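PDB 5DS0: peptidase M42 from Thaumarchaeota archaeon SCGC AB-539-E09, which probably acts as a metal-dependent aminopeptidase of the M42 family, removing residues from the N-terminal ends of peptides in a twelve-subunit TET particle. Local coordinates for residues 234-239 with 315-320. Numbering follows the deposited sequence.
Sequences LVLEVD and VVITIP. With CO (cobalt (II) ion), chain T.
Two parallel neighbours in the central sheet of the M42 catalytic domain, 234-239 and 315-320, are laced together at the dinuclear cobalt site, to which E237 contributes a ligand. V235 and E237 each give N-H and C=O to the partner strand: V235 N bonds V315 O, I317 N reaches V235 O at 2.8 Å, E237 N meets I317 O, and I319 N meets E237 O. The fifth bond, D239 N to I319 O, is straight enough at hydrogen, but its donor stands above the carbonyl plane, 57° out of it. L234, L236, V315 and I317 share one face, where L234, L236 and I317 pack against helix 333-349; there L236 CD2 comes alongside I317 CB at 4.0 Å, while L234 CD2 lies beside V315 CG1. The other face is mixed. V316 CG1, anti to its own N (chi1 -176°), rests 4.0 Å from E237 CB, at the root of the metal ligand. The E237 chain then bends at chi2 and leads away from 315-320, so that both carboxylate oxygens grip cobalt, OE2 at 2.2 Å and OE1 at 2.5 Å. OE1 also takes V238 N-H on its anti lone pair at 3.1 Å; H66 and D180 bind the same ion. Farther along, T318 OG1 donates to D239 OD2 at 2.7 Å, approaching on the anti side and 22° out of the carboxylate plane. S293 OG also bonds this oxygen. An alanine in place of D239 would probably leave the hydroxyls of T318 and S293 without their shared buried acceptor and weaken the tie to strand 291-295. The E237 side chain is thus held at both ends, by the backbone ladder at its root and by cobalt and V238 N-H at its oxygens, which probably limits the carboxylate's freedom to turn.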
loop_
_atom_site.group_PDB
_atom_site.type_symbol
_atom_site.label_atom_id
_atom_site.label_comp_id
_atom_site.label_asym_id
_atom_site.label_seq_id
_atom_site.Cartn_x
_atom_site.Cartn_y
_atom_site.Cartn_z
ATOM N N LEU C 234 15.727 29.653 -38.790
ATOM C CA LEU C 234 15.832 28.209 -38.952
ATOM C C LEU C 234 16.651 27.672 -37.799
ATOM O O LEU C 234 17.850 27.878 -37.745
ATOM C CB LEU C 234 16.531 27.853 -40.244
ATOM C CG LEU C 234 15.977 28.450 -41.527
ATOM C CD1 LEU C 234 16.838 28.001 -42.702
ATOM C CD2 LEU C 234 14.524 28.053 -41.739
ATOM N N VAL C 235 16.006 27.014 -36.852
ATOM C CA VAL C 235 16.718 26.454 -35.731
ATOM C C VAL C 235 17.051 25.012 -36.025
ATOM O O VAL C 235 16.195 24.241 -36.453
ATOM C CB VAL C 235 15.892 26.559 -34.457
ATOM C CG1 VAL C 235 16.545 25.781 -33.336
ATOM C CG2 VAL C 235 15.747 28.013 -34.075
ATOM N N LEU C 236 18.310 24.657 -35.808
ATOM C CA LEU C 236 18.791 23.300 -36.054
ATOM C C LEU C 236 19.003 22.611 -34.739
ATOM O O LEU C 236 19.673 23.140 -33.866
ATOM C CB LEU C 236 20.093 23.344 -36.815
ATOM C CG LEU C 236 19.884 23.998 -38.171
ATOM C CD1 LEU C 236 21.137 24.650 -38.734
ATOM C CD2 LEU C 236 19.355 22.967 -39.129
ATOM N N GLU C 237 18.392 21.452 -34.582
ATOM C CA GLU C 237 18.425 20.718 -33.330
ATOM C C GLU C 237 18.538 19.234 -33.647
ATOM O O GLU C 237 18.594 18.840 -34.811
ATOM C CB GLU C 237 17.155 20.970 -32.512
ATOM C CG GLU C 237 17.294 21.908 -31.318
ATOM C CD GLU C 237 18.179 21.427 -30.155
ATOM O OE1 GLU C 237 18.726 20.316 -30.167
ATOM O OE2 GLU C 237 18.290 22.198 -29.183
ATOM N N VAL C 238 18.578 18.429 -32.595
ATOM C CA VAL C 238 18.465 17.010 -32.729
ATOM C C VAL C 238 17.018 16.625 -32.445
ATOM O O VAL C 238 16.280 17.377 -31.839
ATOM C CB VAL C 238 19.403 16.278 -31.760
ATOM C CG1 VAL C 238 20.841 16.541 -32.133
ATOM C CG2 VAL C 238 19.134 16.685 -30.326
ATOM N N ASP C 239 16.626 15.453 -32.920
ATOM C CA ASP C 239 15.318 14.891 -32.649
ATOM C C ASP C 239 15.573 13.584 -31.938
ATOM O O ASP C 239 16.549 12.885 -32.252
ATOM C CB ASP C 239 14.571 14.621 -33.963
ATOM C CG ASP C 239 13.111 15.059 -33.924
ATOM O OD1 ASP C 239 12.442 14.863 -32.876
ATOM O OD2 ASP C 239 12.631 15.587 -34.963
ATOM N N VAL C 315 11.093 27.899 -37.672
ATOM C CA VAL C 315 10.828 26.494 -37.841
ATOM C C VAL C 315 12.033 25.725 -37.324
ATOM O O VAL C 315 13.141 26.201 -37.419
ATOM C CB VAL C 315 10.512 26.197 -39.324
ATOM C CG1 VAL C 315 11.770 25.949 -40.138
ATOM C CG2 VAL C 315 9.560 25.034 -39.444
ATOM N N VAL C 316 11.804 24.551 -36.745
ATOM C CA VAL C 316 12.913 23.718 -36.273
ATOM C C VAL C 316 13.163 22.558 -37.224
ATOM O O VAL C 316 12.255 21.811 -37.566
ATOM C CB VAL C 316 12.661 23.131 -34.879
ATOM C CG1 VAL C 316 13.873 22.357 -34.402
ATOM C CG2 VAL C 316 12.319 24.223 -33.882
ATOM N N ILE C 317 14.417 22.428 -37.641
ATOM C CA ILE C 317 14.845 21.352 -38.515
ATOM C C ILE C 317 15.810 20.493 -37.730
ATOM O O ILE C 317 16.711 21.018 -37.097
ATOM C CB ILE C 317 15.532 21.909 -39.754
ATOM C CG1 ILE C 317 14.495 22.619 -40.621
ATOM C CG2 ILE C 317 16.192 20.791 -40.538
ATOM C CD1 ILE C 317 15.070 23.527 -41.691
ATOM N N THR C 318 15.651 19.177 -37.810
ATOM C CA THR C 318 16.337 18.281 -36.883
ATOM C C THR C 318 17.087 17.146 -37.537
ATOM O O THR C 318 16.712 16.680 -38.609
ATOM C CB THR C 318 15.339 17.622 -35.912
ATOM O OG1 THR C 318 14.402 16.831 -36.654
ATOM C CG2 THR C 318 14.587 18.673 -35.112
ATOM N N ILE C 319 18.157 16.713 -36.887
ATOM C CA ILE C 319 18.822 15.466 -37.235
ATOM C C ILE C 319 18.460 14.398 -36.204
ATOM O O ILE C 319 18.765 14.545 -35.022
ATOM C CB ILE C 319 20.350 15.609 -37.283
ATOM C CG1 ILE C 319 20.773 16.521 -38.437
ATOM C CG2 ILE C 319 20.996 14.250 -37.477
ATOM C CD1 ILE C 319 20.931 17.963 -38.019
ATOM N N PRO C 320 17.802 13.321 -36.649
ATOM C CA PRO C 320 17.457 12.271 -35.699
ATOM C C PRO C 320 18.703 11.672 -35.085
ATOM O O PRO C 320 19.632 11.302 -35.813
ATOM C CB PRO C 320 16.724 11.241 -36.551
ATOM C CG PRO C 320 16.234 11.996 -37.735
ATOM C CD PRO C 320 17.239 13.074 -37.985
HETATM CO CO CO T . 19.298 20.791 -27.816
#